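Local coordinates for proline dehydrogenase (PDB 4H6Q), which oxidises L-proline to (S)-1-pyrroline-5-carboxylate with FAD as cofactor and a quinone as electron acceptor, the first step of proline breakdown to glutamate, at residues 190-195 with 229-234; 167-172 with 211-216. All blocks are in the same frame, centred on the assembly; numbering follows the deposited sequence.

Contact 1 of 2, residues 190-195 with 229-234. With FAD (flavin-adenine dinucleotide), chain C.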
loop_
_atom_site.group_PDB
_atom_site.type_symbol
_atom_site.label_atom_id
_atom_site.label_comp_id
_atom_site.label_asym_id
_atom_site.label_seq_id
_atom_site.Cartn_x
_atom_site.Cartn_y
_atom_site.Cartn_z
ATOM N N MET A 190 1.766 5.104 -6.916
ATOM C CA MET A 190 2.925 4.797 -7.751
ATOM C C MET A 190 4.089 4.434 -6.856
ATOM O O MET A 190 4.388 5.179 -5.901
ATOM C CB MET A 190 3.311 5.983 -8.619
ATOM C CG MET A 190 2.121 6.530 -9.461
ATOM S SD MET A 190 1.284 5.209 -10.371
ATOM C CE MET A 190 -0.016 6.196 -11.124
ATOM N N VAL A 191 4.720 3.276 -7.141
ATOM C CA VAL A 191 5.872 2.797 -6.363
ATOM C C VAL A 191 6.938 2.400 -7.372
ATOM O O VAL A 191 6.643 2.243 -8.564
ATOM C CB VAL A 191 5.495 1.563 -5.492
ATOM C CG1 VAL A 191 4.329 1.911 -4.569
ATOM C CG2 VAL A 191 5.137 0.338 -6.338
ATOM N N LYS A 192 8.177 2.209 -6.918
ATOM C CA LYS A 192 9.241 1.670 -7.793
ATOM C C LYS A 192 9.030 0.175 -8.050
ATOM O O LYS A 192 9.014 -0.247 -9.215
ATOM C CB LYS A 192 10.634 1.991 -7.221
ATOM C CG LYS A 192 10.932 3.487 -7.221
ATOM C CD LYS A 192 12.407 3.765 -6.878
ATOM C CE LYS A 192 12.597 5.284 -6.659
ATOM N NZ LYS A 192 14.078 5.595 -6.645
ATOM N N GLY A 193 8.899 -0.631 -7.012
ATOM C CA GLY A 193 8.671 -2.063 -7.159
ATOM C C GLY A 193 9.490 -2.871 -6.173
ATOM O O GLY A 193 10.690 -2.649 -6.062
ATOM N N ALA A 194 8.840 -3.798 -5.457
ATOM C CA ALA A 194 9.452 -4.459 -4.295
ATOM C C ALA A 194 10.078 -5.811 -4.559
ATOM O O ALA A 194 10.765 -6.316 -3.682
ATOM C CB ALA A 194 8.457 -4.612 -3.155
ATOM N N TYR A 195 9.849 -6.396 -5.728
ATOM C CA TYR A 195 10.120 -7.831 -5.956
ATOM C C TYR A 195 11.315 -8.059 -6.883
ATOM O O TYR A 195 11.815 -7.117 -7.508
ATOM C CB TYR A 195 8.850 -8.526 -6.490
ATOM C CG TYR A 195 7.706 -8.413 -5.511
ATOM C CD1 TYR A 195 7.541 -9.344 -4.469
ATOM C CD2 TYR A 195 6.811 -7.362 -5.595
ATOM C CE1 TYR A 195 6.503 -9.221 -3.548
ATOM C CE2 TYR A 195 5.794 -7.234 -4.676
ATOM C CZ TYR A 195 5.628 -8.165 -3.677
ATOM O OH TYR A 195 4.598 -7.970 -2.786
ATOM N N VAL A 229 2.047 9.341 -4.110
ATOM C CA VAL A 229 3.452 9.343 -4.529
ATOM C C VAL A 229 4.246 8.627 -3.431
ATOM O O VAL A 229 4.692 9.244 -2.454
ATOM C CB VAL A 229 3.938 10.790 -4.754
ATOM C CG1 VAL A 229 5.401 10.822 -5.225
ATOM C CG2 VAL A 229 3.046 11.479 -5.802
ATOM N N ALA A 230 4.321 7.292 -3.561
ATOM C CA ALA A 230 4.895 6.436 -2.515
ATOM C C ALA A 230 6.370 6.183 -2.783
ATOM O O ALA A 230 6.718 5.311 -3.594
ATOM C CB ALA A 230 4.128 5.110 -2.462
ATOM N N THR A 231 7.222 6.955 -2.124
ATOM C CA THR A 231 8.668 6.831 -2.274
ATOM C C THR A 231 9.360 7.574 -1.161
ATOM O O THR A 231 8.771 8.511 -0.565
ATOM C CB THR A 231 9.155 7.387 -3.659
ATOM O OG1 THR A 231 10.555 7.127 -3.821
ATOM C CG2 THR A 231 8.927 8.921 -3.803
ATOM N N HIS A 232 10.600 7.173 -0.868
ATOM C CA HIS A 232 11.438 7.928 0.069
ATOM C C HIS A 232 12.594 8.619 -0.679
ATOM O O HIS A 232 13.524 9.146 -0.057
ATOM C CB HIS A 232 11.999 7.026 1.168
ATOM C CG HIS A 232 11.009 6.014 1.670
ATOM N ND1 HIS A 232 10.903 4.752 1.108
ATOM C CD2 HIS A 232 10.090 6.064 2.677
ATOM C CE1 HIS A 232 9.943 4.081 1.730
ATOM N NE2 HIS A 232 9.437 4.858 2.690
ATOM N N ASP A 233 12.531 8.600 -2.014
ATOM C CA ASP A 233 13.596 9.174 -2.855
ATOM C C ASP A 233 13.404 10.701 -2.953
ATOM O O ASP A 233 12.471 11.183 -3.577
ATOM C CB ASP A 233 13.539 8.507 -4.241
ATOM C CG ASP A 233 14.584 9.015 -5.189
ATOM O OD1 ASP A 233 15.111 10.148 -5.058
ATOM O OD2 ASP A 233 14.865 8.262 -6.157
ATOM N N GLU A 234 14.291 11.448 -2.299
ATOM C CA GLU A 234 14.141 12.891 -2.179
ATOM C C GLU A 234 14.253 13.609 -3.523
ATOM O O GLU A 234 13.618 14.663 -3.730
ATOM C CB GLU A 234 15.183 13.447 -1.217
ATOM C CG GLU A 234 14.614 13.844 0.072
ATOM C CD GLU A 234 15.492 14.748 0.896
ATOM O OE1 GLU A 234 16.463 14.198 1.453
ATOM O OE2 GLU A 234 15.227 15.989 0.995
HETATM P PA FAD C . 14.907 3.720 -3.285
HETATM O O1A FAD C . 15.506 4.280 -4.579
HETATM O O2A FAD C . 14.971 2.264 -3.068
HETATM O O5B FAD C . 15.442 4.336 -2.025
HETATM C C5B FAD C . 15.468 5.748 -1.881
HETATM C C4B FAD C . 16.041 6.199 -0.555
HETATM O O4B FAD C . 15.054 5.981 0.428
HETATM C C3B FAD C . 17.207 5.406 -0.085
HETATM O O3B FAD C . 18.452 5.796 -0.641
HETATM C C2B FAD C . 17.111 5.609 1.379
HETATM O O2B FAD C . 17.501 6.910 1.762
HETATM C C1B FAD C . 15.638 5.470 1.591
HETATM N N9A FAD C . 15.194 4.090 1.790
HETATM C C8A FAD C . 14.298 3.381 0.993
HETATM N N7A FAD C . 14.099 2.146 1.455
HETATM C C5A FAD C . 14.855 2.029 2.618
HETATM C C6A FAD C . 15.065 1.007 3.525
HETATM N N6A FAD C . 14.411 -0.255 3.394
HETATM N N1A FAD C . 15.898 1.234 4.553
HETATM C C2A FAD C . 16.525 2.416 4.723
HETATM N N3A FAD C . 16.365 3.441 3.871
HETATM C C4A FAD C . 15.539 3.258 2.847
HETATM N N1 FAD C . 6.076 -1.888 -4.041
HETATM C C2 FAD C . 5.320 -2.887 -4.569
HETATM O O2 FAD C . 5.896 -3.663 -5.455
HETATM N N3 FAD C . 4.009 -3.086 -4.228
HETATM C C4 FAD C . 3.374 -2.268 -3.300
HETATM O O4 FAD C . 2.088 -2.491 -2.962
HETATM C C4X FAD C . 4.147 -1.181 -2.696
HETATM N N5 FAD C . 3.575 -0.340 -1.776
HETATM C C5X FAD C . 4.352 0.683 -1.281
HETATM C C6 FAD C . 3.793 1.569 -0.346
HETATM C C7 FAD C . 4.564 2.648 0.156
HETATM C C7M FAD C . 3.959 3.613 1.173
HETATM C C8 FAD C . 5.895 2.811 -0.300
HETATM C C8M FAD C . 6.746 3.947 0.201
HETATM C C9 FAD C . 6.454 1.899 -1.209
HETATM C C9A FAD C . 5.691 0.862 -1.709
HETATM N N10 FAD C . 6.271 -0.014 -2.647
HETATM C C10 FAD C . 5.506 -1.044 -3.135
HETATM C "C1'" FAD C . 7.627 0.161 -3.142
HETATM C "C2'" FAD C . 8.698 -0.683 -2.523
HETATM O "O2'" FAD C . 8.301 -0.897 -1.174
HETATM C "C3'" FAD C . 9.906 0.184 -2.951
HETATM O "O3'" FAD C . 10.576 -0.244 -4.099
HETATM C "C4'" FAD C . 10.881 0.567 -1.909
HETATM O "O4'" FAD C . 10.141 1.252 -0.962
HETATM C "C5'" FAD C . 11.942 1.457 -2.541
HETATM O "O5'" FAD C . 12.039 2.633 -1.799
HETATM P P FAD C . 12.052 4.076 -2.471
HETATM O O1P FAD C . 10.971 4.423 -3.539
HETATM O O2P FAD C . 12.277 5.004 -1.247
HETATM O O3P FAD C . 13.473 4.227 -3.223
HETATM O O HOH W 1 8.552 3.343 -4.287
#

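Contact 2 of 2, residues 167-172 with 211-216. With FAD (flavin-adenine dinucleotide), chain C.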
loop_
_atom_site.group_PDB
_atom_site.type_symbol
_atom_site.label_atom_id
_atom_site.label_comp_id
_atom_site.label_asym_id
_atom_site.label_seq_id
_atom_site.Cartn_x
_atom_site.Cartn_y
_atom_site.Cartn_z
ATOM N N LEU A 167 0.633 0.799 -9.013
ATOM C CA LEU A 167 1.414 0.428 -10.199
ATOM C C LEU A 167 2.875 0.618 -9.907
ATOM O O LEU A 167 3.297 1.612 -9.240
ATOM C CB LEU A 167 1.030 1.216 -11.451
ATOM C CG LEU A 167 -0.392 0.937 -11.946
ATOM C CD1 LEU A 167 -0.773 1.901 -13.014
ATOM C CD2 LEU A 167 -0.556 -0.493 -12.459
ATOM N N GLN A 168 3.658 -0.329 -10.434
ATOM C CA GLN A 168 5.109 -0.370 -10.135
ATOM C C GLN A 168 5.912 0.173 -11.317
ATOM O O GLN A 168 5.805 -0.359 -12.468
ATOM C CB GLN A 168 5.575 -1.809 -9.828
ATOM C CG GLN A 168 4.862 -2.446 -8.642
ATOM C CD GLN A 168 4.617 -3.910 -8.824
ATOM O OE1 GLN A 168 4.214 -4.333 -9.911
ATOM N NE2 GLN A 168 4.749 -4.682 -7.763
ATOM N N SER A 169 6.738 1.194 -11.091
ATOM C CA SER A 169 7.446 1.848 -12.209
ATOM C C SER A 169 8.536 0.986 -12.817
ATOM O O SER A 169 9.028 1.293 -13.915
ATOM C CB SER A 169 8.050 3.194 -11.798
ATOM O OG SER A 169 9.252 3.032 -11.010
ATOM N N TYR A 170 8.971 -0.077 -12.142
ATOM C CA TYR A 170 9.996 -0.917 -12.758
ATOM C C TYR A 170 9.470 -1.796 -13.871
ATOM O O TYR A 170 10.275 -2.338 -14.651
ATOM C CB TYR A 170 10.847 -1.696 -11.728
ATOM C CG TYR A 170 10.208 -2.812 -10.889
ATOM C CD1 TYR A 170 10.985 -3.454 -9.912
ATOM C CD2 TYR A 170 8.857 -3.184 -10.982
ATOM C CE1 TYR A 170 10.466 -4.481 -9.090
ATOM C CE2 TYR A 170 8.317 -4.186 -10.152
ATOM C CZ TYR A 170 9.125 -4.818 -9.199
ATOM O OH TYR A 170 8.587 -5.794 -8.387
ATOM N N LEU A 171 8.150 -1.939 -14.012
ATOM C CA LEU A 171 7.603 -2.829 -15.068
ATOM C C LEU A 171 7.388 -2.091 -16.387
ATOM O O LEU A 171 6.801 -1.001 -16.410
ATOM C CB LEU A 171 6.267 -3.450 -14.647
ATOM C CG LEU A 171 6.238 -4.355 -13.415
ATOM C CD1 LEU A 171 4.872 -5.063 -13.308
ATOM C CD2 LEU A 171 7.348 -5.385 -13.418
ATOM N N TYR A 172 7.803 -2.704 -17.495
ATOM C CA TYR A 172 7.547 -2.134 -18.803
ATOM C C TYR A 172 6.075 -1.911 -19.082
ATOM O O TYR A 172 5.742 -0.985 -19.825
ATOM C CB TYR A 172 8.084 -3.065 -19.903
ATOM C CG TYR A 172 9.538 -3.432 -19.766
ATOM C CD1 TYR A 172 10.544 -2.469 -19.831
ATOM C CD2 TYR A 172 9.920 -4.763 -19.664
ATOM C CE1 TYR A 172 11.898 -2.840 -19.750
ATOM C CE2 TYR A 172 11.252 -5.127 -19.574
ATOM C CZ TYR A 172 12.239 -4.163 -19.631
ATOM O OH TYR A 172 13.579 -4.539 -19.545
ATOM N N GLN A 211 12.979 7.269 -14.000
ATOM C CA GLN A 211 12.311 8.067 -15.008
ATOM C C GLN A 211 10.875 7.614 -15.223
ATOM O O GLN A 211 9.954 8.442 -15.348
ATOM C CB GLN A 211 13.065 8.052 -16.331
ATOM C CG GLN A 211 12.641 9.228 -17.196
ATOM C CD GLN A 211 12.743 10.606 -16.443
ATOM O OE1 GLN A 211 13.676 10.866 -15.637
ATOM N NE2 GLN A 211 11.788 11.471 -16.709
ATOM N N ASN A 212 10.683 6.296 -15.257
ATOM C CA ASN A 212 9.349 5.745 -15.497
ATOM C C ASN A 212 8.439 6.086 -14.319
ATOM O O ASN A 212 7.231 6.277 -14.505
ATOM C CB ASN A 212 9.404 4.229 -15.738
ATOM C CG ASN A 212 8.197 3.734 -16.481
ATOM O OD1 ASN A 212 7.824 4.314 -17.510
ATOM N ND2 ASN A 212 7.587 2.647 -16.013
ATOM N N TYR A 213 9.017 6.168 -13.112
ATOM C CA TYR A 213 8.278 6.600 -11.934
ATOM C C TYR A 213 7.687 7.993 -12.140
ATOM O O TYR A 213 6.468 8.234 -11.903
ATOM C CB TYR A 213 9.182 6.541 -10.691
ATOM C CG TYR A 213 8.421 6.771 -9.400
ATOM C CD1 TYR A 213 7.999 5.702 -8.622
ATOM C CD2 TYR A 213 8.095 8.083 -8.965
ATOM C CE1 TYR A 213 7.281 5.899 -7.431
ATOM C CE2 TYR A 213 7.403 8.278 -7.801
ATOM C CZ TYR A 213 6.983 7.202 -7.050
ATOM O OH TYR A 213 6.242 7.434 -5.908
ATOM N N ARG A 214 8.522 8.926 -12.584
ATOM C CA ARG A 214 8.032 10.262 -12.894
ATOM C C ARG A 214 6.927 10.243 -13.945
ATOM O O ARG A 214 5.928 10.941 -13.779
ATOM C CB ARG A 214 9.181 11.168 -13.331
ATOM C CG ARG A 214 10.186 11.439 -12.231
ATOM C CD ARG A 214 11.386 12.191 -12.815
ATOM N NE ARG A 214 12.285 12.731 -11.801
ATOM C CZ ARG A 214 13.205 12.031 -11.166
ATOM N NH1 ARG A 214 13.369 10.734 -11.453
ATOM N NH2 ARG A 214 13.991 12.649 -10.272
ATOM N N ARG A 215 7.093 9.482 -15.035
ATOM C CA ARG A 215 6.058 9.434 -16.074
ATOM C C ARG A 215 4.735 8.954 -15.485
ATOM O O ARG A 215 3.681 9.503 -15.806
ATOM C CB ARG A 215 6.492 8.536 -17.265
ATOM C CG ARG A 215 7.692 9.066 -18.028
ATOM C CD ARG A 215 7.914 8.273 -19.332
ATOM N NE ARG A 215 8.462 6.949 -19.054
ATOM C CZ ARG A 215 9.722 6.587 -19.302
ATOM N NH1 ARG A 215 10.561 7.456 -19.868
ATOM N NH2 ARG A 215 10.139 5.364 -19.011
ATOM N N LEU A 216 4.766 7.936 -14.620
ATOM C CA LEU A 216 3.521 7.425 -14.047
ATOM C C LEU A 216 2.817 8.510 -13.207
ATOM O O LEU A 216 1.599 8.709 -13.321
ATOM C CB LEU A 216 3.793 6.197 -13.157
ATOM C CG LEU A 216 3.921 4.884 -13.925
ATOM C CD1 LEU A 216 4.498 3.853 -12.975
ATOM C CD2 LEU A 216 2.543 4.423 -14.461
HETATM P PA FAD C . 14.907 3.720 -3.285
HETATM O O1A FAD C . 15.506 4.280 -4.579
HETATM O O2A FAD C . 14.971 2.264 -3.068
HETATM O O5B FAD C . 15.442 4.336 -2.025
HETATM C C5B FAD C . 15.468 5.748 -1.881
HETATM C C4B FAD C . 16.041 6.199 -0.555
HETATM O O4B FAD C . 15.054 5.981 0.428
HETATM C C3B FAD C . 17.207 5.406 -0.085
HETATM O O3B FAD C . 18.452 5.796 -0.641
HETATM C C2B FAD C . 17.111 5.609 1.379
HETATM O O2B FAD C . 17.501 6.910 1.762
HETATM C C1B FAD C . 15.638 5.470 1.591
HETATM N N9A FAD C . 15.194 4.090 1.790
HETATM C C8A FAD C . 14.298 3.381 0.993
HETATM N N7A FAD C . 14.099 2.146 1.455
HETATM C C5A FAD C . 14.855 2.029 2.618
HETATM C C6A FAD C . 15.065 1.007 3.525
HETATM N N6A FAD C . 14.411 -0.255 3.394
HETATM N N1A FAD C . 15.898 1.234 4.553
HETATM C C2A FAD C . 16.525 2.416 4.723
HETATM N N3A FAD C . 16.365 3.441 3.871
HETATM C C4A FAD C . 15.539 3.258 2.847
HETATM N N1 FAD C . 6.076 -1.888 -4.041
HETATM C C2 FAD C . 5.320 -2.887 -4.569
HETATM O O2 FAD C . 5.896 -3.663 -5.455
HETATM N N3 FAD C . 4.009 -3.086 -4.228
HETATM C C4 FAD C . 3.374 -2.268 -3.300
HETATM O O4 FAD C . 2.088 -2.491 -2.962
HETATM C C4X FAD C . 4.147 -1.181 -2.696
HETATM N N5 FAD C . 3.575 -0.340 -1.776
HETATM C C5X FAD C . 4.352 0.683 -1.281
HETATM C C6 FAD C . 3.793 1.569 -0.346
HETATM C C7 FAD C . 4.564 2.648 0.156
HETATM C C7M FAD C . 3.959 3.613 1.173
HETATM C C8 FAD C . 5.895 2.811 -0.300
HETATM C C8M FAD C . 6.746 3.947 0.201
HETATM C C9 FAD C . 6.454 1.899 -1.209
HETATM C C9A FAD C . 5.691 0.862 -1.709
HETATM N N10 FAD C . 6.271 -0.014 -2.647
HETATM C C10 FAD C . 5.506 -1.044 -3.135
HETATM C "C1'" FAD C . 7.627 0.161 -3.142
HETATM C "C2'" FAD C . 8.698 -0.683 -2.523
HETATM O "O2'" FAD C . 8.301 -0.897 -1.174
HETATM C "C3'" FAD C . 9.906 0.184 -2.951
HETATM O "O3'" FAD C . 10.576 -0.244 -4.099
HETATM C "C4'" FAD C . 10.881 0.567 -1.909
HETATM O "O4'" FAD C . 10.141 1.252 -0.962
HETATM C "C5'" FAD C . 11.942 1.457 -2.541
HETATM O "O5'" FAD C . 12.039 2.633 -1.799
HETATM P P FAD C . 12.052 4.076 -2.471
HETATM O O1P FAD C . 10.971 4.423 -3.539
HETATM O O2P FAD C . 12.277 5.004 -1.247
HETATM O O3P FAD C . 13.473 4.227 -3.223
HETATM O O HOH W 2 5.864 1.363 -17.918
#

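Contact 1 of 2, residues 190-195 with 229-234
Lys192 reaches across from just past the end of strand 188-191 to Asp233, just past the end of strand 227-230, and runs alongside the FAD pyrophosphate on the way. Its CG stands anti to the carbonyl carbon (chi1 -66°) and the chain is extended from there. CB lies near the ribityl O3' of FAD; CG, CD and CE pass along O1P, with CE also 4.0 Å from Thr231 OG1; NZ ends 2.8 Å from Asp233 OD2, on the anti lone pair of that oxygen, and 2.8 Å from FAD O1A. Asp210 gives NZ a second carboxylate, so one ammonium ties two acids to a phosphate. Shortening Lys192 to an alanine would take away the ammonium and is likely to leave Asp233, Asp210 and FAD O1A without the positive charge they share. Thr231 OG1 donates to FAD O1P and accepts from Asp233 N, an ST turn, while His232 holds O2P with both its backbone N and ND1, the latter at 2.7 Å. A water bonded to Lys192 N, Ala230 O and FAD O1P joins the two segments where the strands end. Before that point the strands are parallel neighbours, Ala230 N donating to Met190 O at 3.2 Å. Val191 CG1 packs on Ala230 CB at 3.8 Å, and both side chains meet the isoalloxazine: Val191 CG2 comes within 3.3 Å of FAD N1, Ala230 CB approaches C8. Ala194 N donates to flavin O2. This is the carboxy-terminal rim of a beta8-alpha8 barrel, where loops after adjacent strands of a beta-alpha-beta unit cradle the cofactor.

Contact 2 of 2, residues 167-172 with 211-216
The backbone leaves strand 163-168 in a type I beta turn from Gln168 to Leu171 and comes against helix 206-222 at Ser169, with Ser169 CA 4.8 Å from Tyr213 CA. In the beta8-alpha8 barrel this packs the end of one strand and its loop against the helix that follows the neighbouring strand, 188-191. Ser169 is the centre of the contact: its CB sits 3.4 Å from Tyr213 N, against the helix backbone. With chi1 at 76° its OG lies between the backbone N and the carbonyl carbon, and there it meets Tyr213 CB and the edge of the tyrosine ring, in the ring plane, while hydrogen-bonding to Val209 O one turn back in the helix. Leu216 CD1 packs 3.6 Å from Ser169 CA, and its CD2 faces Leu167 CD1 more loosely. Gln168 turns from the helix to the flavin, where NE2 donates almost straight (172°) to FAD O2. Asn212 carries the polar link. Its ND2 gives one bond to Ser169 O at 2.9 Å, with the acceptor near the amide plane, and another to a water that bridges to Leu171 O. The amide oxygen is gripped side-on by Arg215, which should hinder the amide from flipping: Arg215 NE and NH2 both donate to Asn212 OD1, at 3.1 and 3.0 Å.

Contacts 1 and 2 sit side by side, centres about 9 Å apart, and alternate along the chain: helix 206-222 of contact 2 connects the two strands of contact 1. Strands 163-168 and 188-191 are neighbours in the barrel sheet, and Val191 O and Ser169 N, 2.7 Å apart, probably hydrogen-bond where both strands end. Tyr213 OH probably also bonds to Met190 O, at 2.9 Å, reaching from the helix to the strand of contact 1. Flavin O2 takes bonds from Gln168 of contact 2 and Ala194 of contact 1, while Lys192, Thr231 and His232 of contact 1 hold the pyrophosphate. The side chains of Val191 and Gln168 each lie about 7 Å from the bound tetrahydrofuran-2-carboxylic acid.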